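Local coordinates for protein superoxide dismutase (Anaplasma phagocytophilum, PDB 3JS4) that probably catalyses the dismutation of superoxide to oxygen and hydrogen peroxide at a single iron centre, as a member of the iron/manganese superoxide dismutase family, at residues P35-S38 with S39-D43; K202-D205 with V206-H210; H210-W214 with D215-G219. All blocks are in the same frame, centred on the assembly; numbering follows the deposited sequence.

Contact 1: P35-S38 with S39-D43; sequences PYIS and SHLLD
Ser-38 turns its hydroxyl back over the first turn of helix 39-60 and meets the backbone of Leu-41, a worked case of the serine N-cap. With OG set between its own backbone N and carbonyl carbon (chi1 69°), the oxygen accepts from Leu-41 N at 3.1 Å, the N-H pointing at it with an angle of 158°. The carbonyl of the same residue starts the regular helical bonding: Leu-42 N binds Ser-38 O at 2.9 Å, almost straight and nearly along the C=O axis. One serine thus serves two consecutive amides of the opening turn, the hydroxyl capping Leu-41 and the carbonyl making the first i to i+4 bond with Leu-42. OG also lies against the CB of Leu-41, 3.4 Å away, and it is hydrogen-bonded a second time, to OD1 of Asp-195, so the cap is itself held in place by a residue of helix 193-196.

Beneath the polar cap runs a small apolar contact. Ile-37 has its CG2 branch anti to the backbone N, which directs this methyl at the helix; CG2 touches CG of Leu-41 at 3.9 Å, the two side chains crossing obliquely, and CB of Leu-42 at 4.1 Å. The pairing of Ile-37, just before the N-cap, with Leu-42 in the first turn is that of a hydrophobic staple. The CG1 branch of Ile-37 diverges from CG2 and packs on Leu-211. Leu-41 also packs against Leu-194 and Asp-195 of helix 193-196, while Tyr-36 lies on Val-206 and Ile-37 on Leu-211 of helix 200-211.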
loop_
_atom_site.group_PDB
_atom_site.type_symbol
_atom_site.label_atom_id
_atom_site.label_comp_id
_atom_site.label_asym_id
_atom_site.label_seq_id
_atom_site.Cartn_x
_atom_site.Cartn_y
_atom_site.Cartn_z
ATOM N N PRO A 35 -12.851 -15.720 2.214
ATOM C CA PRO A 35 -13.420 -15.622 0.881
ATOM C C PRO A 35 -13.351 -14.202 0.284
ATOM O O PRO A 35 -13.834 -13.996 -0.831
ATOM C CB PRO A 35 -14.875 -16.043 1.103
ATOM C CG PRO A 35 -15.194 -15.544 2.488
ATOM C CD PRO A 35 -13.889 -15.556 3.260
ATOM N N TYR A 36 -12.746 -13.261 1.014
ATOM C CA TYR A 36 -12.699 -11.820 0.640
ATOM C C TYR A 36 -11.830 -11.474 -0.573
ATOM O O TYR A 36 -12.136 -10.550 -1.352
ATOM C CB TYR A 36 -12.282 -10.984 1.866
ATOM C CG TYR A 36 -13.150 -11.355 3.040
ATOM C CD1 TYR A 36 -14.521 -11.097 2.994
ATOM C CD2 TYR A 36 -12.637 -12.036 4.150
ATOM C CE1 TYR A 36 -15.367 -11.465 4.024
ATOM C CE2 TYR A 36 -13.500 -12.418 5.219
ATOM C CZ TYR A 36 -14.866 -12.119 5.128
ATOM O OH TYR A 36 -15.778 -12.443 6.114
ATOM N N ILE A 37 -10.717 -12.177 -0.689
ATOM C CA ILE A 37 -9.889 -12.136 -1.870
ATOM C C ILE A 37 -9.744 -13.598 -2.228
ATOM O O ILE A 37 -9.252 -14.390 -1.419
ATOM C CB ILE A 37 -8.503 -11.524 -1.583
ATOM C CG1 ILE A 37 -8.636 -10.059 -1.082
ATOM C CG2 ILE A 37 -7.609 -11.633 -2.815
ATOM C CD1 ILE A 37 -9.053 -9.053 -2.133
ATOM N N SER A 38 -10.208 -13.965 -3.420
ATOM C CA SER A 38 -10.266 -15.373 -3.783
ATOM C C SER A 38 -8.869 -15.921 -4.005
ATOM O O SER A 38 -7.914 -15.185 -4.203
ATOM C CB SER A 38 -11.106 -15.578 -5.041
ATOM O OG SER A 38 -10.439 -15.032 -6.170
ATOM N N SER A 39 -8.763 -17.235 -3.994
ATOM C CA SER A 39 -7.494 -17.878 -4.227
ATOM C C SER A 39 -6.895 -17.468 -5.602
ATOM O O SER A 39 -5.694 -17.118 -5.722
ATOM C CB SER A 39 -7.712 -19.390 -4.088
ATOM O OG SER A 39 -6.560 -20.049 -4.530
ATOM N N HIS A 40 -7.750 -17.489 -6.622
ATOM C CA HIS A 40 -7.395 -17.103 -7.987
ATOM C C HIS A 40 -6.902 -15.638 -8.062
ATOM O O HIS A 40 -5.883 -15.336 -8.703
ATOM C CB HIS A 40 -8.615 -17.337 -8.890
ATOM C CG HIS A 40 -8.385 -17.042 -10.343
ATOM N ND1 HIS A 40 -7.243 -17.424 -11.019
ATOM C CD2 HIS A 40 -9.189 -16.456 -11.268
ATOM C CE1 HIS A 40 -7.337 -17.052 -12.288
ATOM N NE2 HIS A 40 -8.507 -16.460 -12.462
ATOM N N LEU A 41 -7.620 -14.746 -7.404
ATOM C CA LEU A 41 -7.244 -13.322 -7.430
ATOM C C LEU A 41 -5.919 -13.093 -6.708
ATOM O O LEU A 41 -5.043 -12.379 -7.201
ATOM C CB LEU A 41 -8.347 -12.461 -6.832
ATOM C CG LEU A 41 -8.085 -10.958 -6.639
ATOM C CD1 LEU A 41 -7.628 -10.303 -7.933
ATOM C CD2 LEU A 41 -9.392 -10.346 -6.152
ATOM N N LEU A 42 -5.752 -13.728 -5.555
ATOM C CA LEU A 42 -4.491 -13.585 -4.826
ATOM C C LEU A 42 -3.320 -14.111 -5.660
ATOM O O LEU A 42 -2.231 -13.516 -5.685
ATOM C CB LEU A 42 -4.545 -14.341 -3.490
ATOM C CG LEU A 42 -3.306 -14.169 -2.585
ATOM C CD1 LEU A 42 -2.977 -12.676 -2.299
ATOM C CD2 LEU A 42 -3.508 -14.936 -1.285
ATOM N N ASP A 43 -3.543 -15.240 -6.319
ATOM C CA ASP A 43 -2.502 -15.859 -7.133
ATOM C C ASP A 43 -2.084 -14.938 -8.288
ATOM O O ASP A 43 -0.908 -14.665 -8.487
ATOM C CB ASP A 43 -2.957 -17.249 -7.648
ATOM C CG ASP A 43 -1.943 -17.882 -8.595
ATOM O OD1 ASP A 43 -0.829 -18.234 -8.151
ATOM O OD2 ASP A 43 -2.254 -18.017 -9.793
#

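Contact 2: K202-D205 with V206-H210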
loop_
_atom_site.group_PDB
_atom_site.type_symbol
_atom_site.label_atom_id
_atom_site.label_comp_id
_atom_site.label_asym_id
_atom_site.label_seq_id
_atom_site.Cartn_x
_atom_site.Cartn_y
_atom_site.Cartn_z
ATOM N N LYS A 202 -17.639 -2.214 -3.642
ATOM C CA LYS A 202 -17.795 -3.499 -2.957
ATOM C C LYS A 202 -16.473 -3.970 -2.380
ATOM O O LYS A 202 -16.418 -4.390 -1.240
ATOM C CB LYS A 202 -18.400 -4.583 -3.862
ATOM C CG LYS A 202 -19.613 -5.182 -3.235
ATOM C CD LYS A 202 -20.122 -6.421 -3.966
ATOM C CE LYS A 202 -20.895 -7.306 -2.997
ATOM N NZ LYS A 202 -21.476 -8.515 -3.668
ATOM N N TYR A 203 -15.408 -3.869 -3.173
ATOM C CA TYR A 203 -14.050 -4.206 -2.715
ATOM C C TYR A 203 -13.565 -3.298 -1.575
ATOM O O TYR A 203 -12.930 -3.772 -0.635
ATOM C CB TYR A 203 -13.060 -4.137 -3.893
ATOM C CG TYR A 203 -11.591 -3.968 -3.535
ATOM C CD1 TYR A 203 -10.845 -5.031 -3.020
ATOM C CD2 TYR A 203 -10.930 -2.782 -3.807
ATOM C CE1 TYR A 203 -9.481 -4.880 -2.721
ATOM C CE2 TYR A 203 -9.585 -2.619 -3.513
ATOM C CZ TYR A 203 -8.857 -3.676 -2.987
ATOM O OH TYR A 203 -7.506 -3.522 -2.705
ATOM N N ILE A 204 -13.842 -2.000 -1.664
ATOM C CA ILE A 204 -13.453 -1.078 -0.575
ATOM C C ILE A 204 -14.201 -1.431 0.731
ATOM O O ILE A 204 -13.612 -1.418 1.821
ATOM C CB ILE A 204 -13.664 0.419 -0.948
ATOM C CG1 ILE A 204 -12.792 0.795 -2.152
ATOM C CG2 ILE A 204 -13.284 1.329 0.243
ATOM C CD1 ILE A 204 -13.113 2.151 -2.752
ATOM N N ASP A 205 -15.490 -1.753 0.602
ATOM C CA ASP A 205 -16.304 -2.169 1.739
ATOM C C ASP A 205 -15.717 -3.387 2.409
ATOM O O ASP A 205 -15.570 -3.411 3.630
ATOM C CB ASP A 205 -17.743 -2.462 1.328
ATOM C CG ASP A 205 -18.511 -1.218 0.919
ATOM O OD1 ASP A 205 -18.020 -0.085 1.125
ATOM O OD2 ASP A 205 -19.632 -1.389 0.391
ATOM N N VAL A 206 -15.370 -4.387 1.599
ATOM C CA VAL A 206 -14.783 -5.610 2.093
ATOM C C VAL A 206 -13.417 -5.357 2.758
ATOM O O VAL A 206 -13.107 -5.931 3.813
ATOM C CB VAL A 206 -14.678 -6.640 0.964
ATOM C CG1 VAL A 206 -13.742 -7.750 1.352
ATOM C CG2 VAL A 206 -16.058 -7.197 0.641
ATOM N N PHE A 207 -12.605 -4.488 2.144
ATOM C CA PHE A 207 -11.311 -4.133 2.734
ATOM C C PHE A 207 -11.446 -3.595 4.181
ATOM O O PHE A 207 -10.746 -4.035 5.115
ATOM C CB PHE A 207 -10.595 -3.100 1.848
ATOM C CG PHE A 207 -9.193 -2.750 2.321
ATOM C CD1 PHE A 207 -8.095 -3.499 1.897
ATOM C CD2 PHE A 207 -8.981 -1.674 3.177
ATOM C CE1 PHE A 207 -6.772 -3.186 2.308
ATOM C CE2 PHE A 207 -7.664 -1.350 3.618
ATOM C CZ PHE A 207 -6.564 -2.105 3.175
ATOM N N LEU A 208 -12.338 -2.637 4.362
ATOM C CA LEU A 208 -12.536 -2.022 5.674
ATOM C C LEU A 208 -13.200 -2.991 6.640
ATOM O O LEU A 208 -12.949 -2.944 7.853
ATOM C CB LEU A 208 -13.403 -0.761 5.528
ATOM C CG LEU A 208 -12.713 0.445 4.859
ATOM C CD1 LEU A 208 -13.758 1.490 4.451
ATOM C CD2 LEU A 208 -11.640 1.065 5.782
ATOM N N GLU A 209 -14.072 -3.852 6.109
ATOM C CA GLU A 209 -14.892 -4.723 6.960
ATOM C C GLU A 209 -14.140 -5.945 7.478
ATOM O O GLU A 209 -14.389 -6.382 8.609
ATOM C CB GLU A 209 -16.176 -5.161 6.228
ATOM C CG GLU A 209 -17.297 -4.113 6.336
ATOM C CD GLU A 209 -18.404 -4.283 5.308
ATOM O OE1 GLU A 209 -18.597 -5.409 4.802
ATOM O OE2 GLU A 209 -19.091 -3.287 4.998
ATOM N N HIS A 210 -13.241 -6.486 6.646
ATOM C CA HIS A 210 -12.624 -7.788 6.913
ATOM C C HIS A 210 -11.128 -7.928 6.642
ATOM O O HIS A 210 -10.561 -8.955 6.991
ATOM C CB HIS A 210 -13.392 -8.904 6.182
ATOM C CG HIS A 210 -14.785 -9.098 6.697
ATOM N ND1 HIS A 210 -15.046 -9.623 7.945
ATOM C CD2 HIS A 210 -15.993 -8.795 6.158
ATOM C CE1 HIS A 210 -16.354 -9.644 8.150
ATOM N NE2 HIS A 210 -16.950 -9.166 7.077
#
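Val-206 N binds Lys-202 O, and with it begins a run of four regular i to i+4 bonds along helix 200-211, in the C-terminal domain of the iron/manganese superoxide dismutase fold. Phe-207 N takes Tyr-203 O at 2.9 Å and Leu-208 N takes Ile-204 O at 3.1 Å; in each case the donor stands a little out of the carbonyl plane. The fourth, Glu-209 N to Asp-205 O, is as short but more bent, with an N-H...O angle of 139°, where the helix runs into a wider pi-type turn at 207-210.

Tyr-203 and Asp-205 find polar partners for their side chains beyond these nine residues. Tyr-203 OH is bound both to the carbonyl oxygen of Asp-186, an iron ligand, and to the hydroxyl of Tyr-104, which ties this helix to the second shell of the metal site. Asp-205 OD1 forms a salt bridge with Lys-201, a pairing that would offset part of its charge. The like-charged OE2 of Glu-209 lies 5.0 Å from Asp-205 OD2 without touching it. CG2 of Ile-204 and CD1 of Leu-208 are 4.2 Å apart, and both side chains touch helix 131-144. In Glu-209 a chi1 of -84° sets CG beside the backbone N, and this brings CG to 3.3 Å from Asp-205 O.

Contact 3: H210-W214 with D215-G219; sequences HLLNW and DFVLG
A chi1 of -172° places CG of Asn-213 opposite its own backbone N, and a nearly flat chi2 of -10° then brings OD1 round to the amides of Asp-215 and Phe-216 at the start of helix 214-223. Both bonds to OD1 are weak: Asp-215 N lies at 3.0 Å with a strongly bent N-H, and Phe-216 N at 3.3 Å is somewhat straighter. The backbone oxygen of Asn-213 adds two more weak bonds, from Phe-216 N and Val-217 N, so that three successive amides of the first turn share two oxygens of one residue. The first strong backbone bond follows one step later, Leu-218 N to Trp-214 O at 3.0 Å.

The Asn-213 side chain crosses those of Asp-215 and Phe-216 at about a right angle. Its amide plane is 77° from the carboxylate of Asp-215, whose CB approaches OD1 to 3.3 Å, while the CB of Phe-216 packs at 3.9 Å from CG of Asn-213. ND2 turns to the carbonyl oxygen of Gln-106, a weak bond that would help hold the amide in the orientation that offers OD1 to the helix. The carboxylate of Asp-215 is engaged through OD2 in a salt bridge with Lys-109.

On the buried side Trp-214 and Val-217 lie alongside one another, pointing the same way, with CE3 of the indole 4.1 Å from CG2 of the valine. CD2 of Leu-212 covers one indole face near its rim, and CD1 of Leu-212 lies more loosely, at 4.4 Å, from CG2 of Val-217. NE1 of the indole is satisfied by the carbonyl oxygen of Gly-114, and Trp-214 and Val-217 both pack on Leu-120 and Leu-153. The whole is an asparagine N-cap, opening the last helix of the C-terminal alpha/beta domain against its antiparallel sheet.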
loop_
_atom_site.group_PDB
_atom_site.type_symbol
_atom_site.label_atom_id
_atom_site.label_comp_id
_atom_site.label_asym_id
_atom_site.label_seq_id
_atom_site.Cartn_x
_atom_site.Cartn_y
_atom_site.Cartn_z
ATOM N N HIS A 210 -13.241 -6.486 6.646
ATOM C CA HIS A 210 -12.624 -7.788 6.913
ATOM C C HIS A 210 -11.128 -7.928 6.642
ATOM O O HIS A 210 -10.561 -8.955 6.991
ATOM C CB HIS A 210 -13.392 -8.904 6.182
ATOM C CG HIS A 210 -14.785 -9.098 6.697
ATOM N ND1 HIS A 210 -15.046 -9.623 7.945
ATOM C CD2 HIS A 210 -15.993 -8.795 6.158
ATOM C CE1 HIS A 210 -16.354 -9.644 8.150
ATOM N NE2 HIS A 210 -16.950 -9.166 7.077
ATOM N N LEU A 211 -10.491 -6.906 6.057
ATOM C CA LEU A 211 -9.073 -7.023 5.663
ATOM C C LEU A 211 -8.072 -6.120 6.391
ATOM O O LEU A 211 -7.006 -6.601 6.777
ATOM C CB LEU A 211 -8.910 -6.851 4.154
ATOM C CG LEU A 211 -9.546 -7.950 3.278
ATOM C CD1 LEU A 211 -9.524 -7.475 1.823
ATOM C CD2 LEU A 211 -8.822 -9.279 3.410
ATOM N N LEU A 212 -8.398 -4.832 6.570
ATOM C CA LEU A 212 -7.426 -3.857 7.098
ATOM C C LEU A 212 -6.739 -4.387 8.356
ATOM O O LEU A 212 -7.407 -4.817 9.290
ATOM C CB LEU A 212 -8.088 -2.507 7.430
ATOM C CG LEU A 212 -7.293 -1.351 8.044
ATOM C CD1 LEU A 212 -6.030 -0.928 7.221
ATOM C CD2 LEU A 212 -8.240 -0.151 8.209
ATOM N N ASN A 213 -5.413 -4.308 8.383
ATOM C CA ASN A 213 -4.647 -4.820 9.498
ATOM C C ASN A 213 -4.269 -3.687 10.447
ATOM O O ASN A 213 -3.284 -2.959 10.226
ATOM C CB ASN A 213 -3.394 -5.521 8.974
ATOM C CG ASN A 213 -2.621 -6.255 10.060
ATOM O OD1 ASN A 213 -2.887 -6.119 11.272
ATOM N ND2 ASN A 213 -1.652 -7.058 9.626
ATOM N N TRP A 214 -5.062 -3.545 11.506
ATOM C CA TRP A 214 -4.815 -2.503 12.490
ATOM C C TRP A 214 -3.542 -2.765 13.297
ATOM O O TRP A 214 -2.941 -1.827 13.793
ATOM C CB TRP A 214 -6.002 -2.360 13.438
ATOM C CG TRP A 214 -7.226 -1.718 12.875
ATOM C CD1 TRP A 214 -8.454 -2.306 12.714
ATOM C CD2 TRP A 214 -7.372 -0.358 12.434
ATOM N NE1 TRP A 214 -9.355 -1.397 12.198
ATOM C CE2 TRP A 214 -8.717 -0.199 12.006
ATOM C CE3 TRP A 214 -6.496 0.735 12.342
ATOM C CZ2 TRP A 214 -9.206 1.007 11.493
ATOM C CZ3 TRP A 214 -6.983 1.946 11.829
ATOM C CH2 TRP A 214 -8.326 2.075 11.427
ATOM N N ASP A 215 -3.139 -4.030 13.450
ATOM C CA ASP A 215 -1.875 -4.332 14.152
ATOM C C ASP A 215 -0.694 -3.713 13.394
ATOM O O ASP A 215 0.285 -3.266 14.004
ATOM C CB ASP A 215 -1.621 -5.844 14.299
ATOM C CG ASP A 215 -2.806 -6.601 14.910
ATOM O OD1 ASP A 215 -3.602 -5.982 15.658
ATOM O OD2 ASP A 215 -2.940 -7.825 14.627
ATOM N N PHE A 216 -0.776 -3.716 12.062
ATOM C CA PHE A 216 0.283 -3.122 11.252
ATOM C C PHE A 216 0.349 -1.600 11.477
ATOM O O PHE A 216 1.407 -1.058 11.813
ATOM C CB PHE A 216 0.119 -3.493 9.771
ATOM C CG PHE A 216 1.283 -3.082 8.896
ATOM C CD1 PHE A 216 2.557 -3.618 9.104
ATOM C CD2 PHE A 216 1.096 -2.173 7.856
ATOM C CE1 PHE A 216 3.634 -3.246 8.284
ATOM C CE2 PHE A 216 2.148 -1.795 7.035
ATOM C CZ PHE A 216 3.417 -2.326 7.238
ATOM N N VAL A 217 -0.784 -0.924 11.304
ATOM C CA VAL A 217 -0.923 0.508 11.558
ATOM C C VAL A 217 -0.357 0.926 12.918
ATOM O O VAL A 217 0.510 1.814 12.995
ATOM C CB VAL A 217 -2.409 0.912 11.496
ATOM C CG1 VAL A 217 -2.564 2.408 11.726
ATOM C CG2 VAL A 217 -3.015 0.498 10.153
ATOM N N LEU A 218 -0.860 0.284 13.977
ATOM C CA LEU A 218 -0.425 0.550 15.347
ATOM C C LEU A 218 1.063 0.339 15.521
ATOM O O LEU A 218 1.759 1.220 16.046
ATOM C CB LEU A 218 -1.210 -0.317 16.346
ATOM C CG LEU A 218 -0.896 -0.173 17.836
ATOM C CD1 LEU A 218 -1.115 1.266 18.331
ATOM C CD2 LEU A 218 -1.719 -1.180 18.672
ATOM N N GLY A 219 1.544 -0.810 15.050
ATOM C CA GLY A 219 2.951 -1.170 15.137
ATOM C C GLY A 219 3.867 -0.142 14.500
ATOM O O GLY A 219 4.930 0.163 15.048
#

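In the fold
Contacts 2 and 3 are successive pieces of one chain: they share His-210, and Phe-207 O lies 2.9 Å from Leu-212 N in a probable hydrogen bond where helix 200-211 ends. Contact 1, from the alpha-hairpin domain, packs on both, the ring of Tyr-36 stacking on that of His-210 with CZ 3.4 Å from CG, and CB of Tyr-36 meeting CG1 of Val-206 at 3.6 Å. Two of the three come near the metal site: the side chain of Leu-41 is about 9 Å and that of Tyr-203 about 8 Å from the iron held by His-45, His-101, Asp-186 and His-190. Contact 3 lies farther off, Leu-212 being about 12 Å from Asp-186 between side chains.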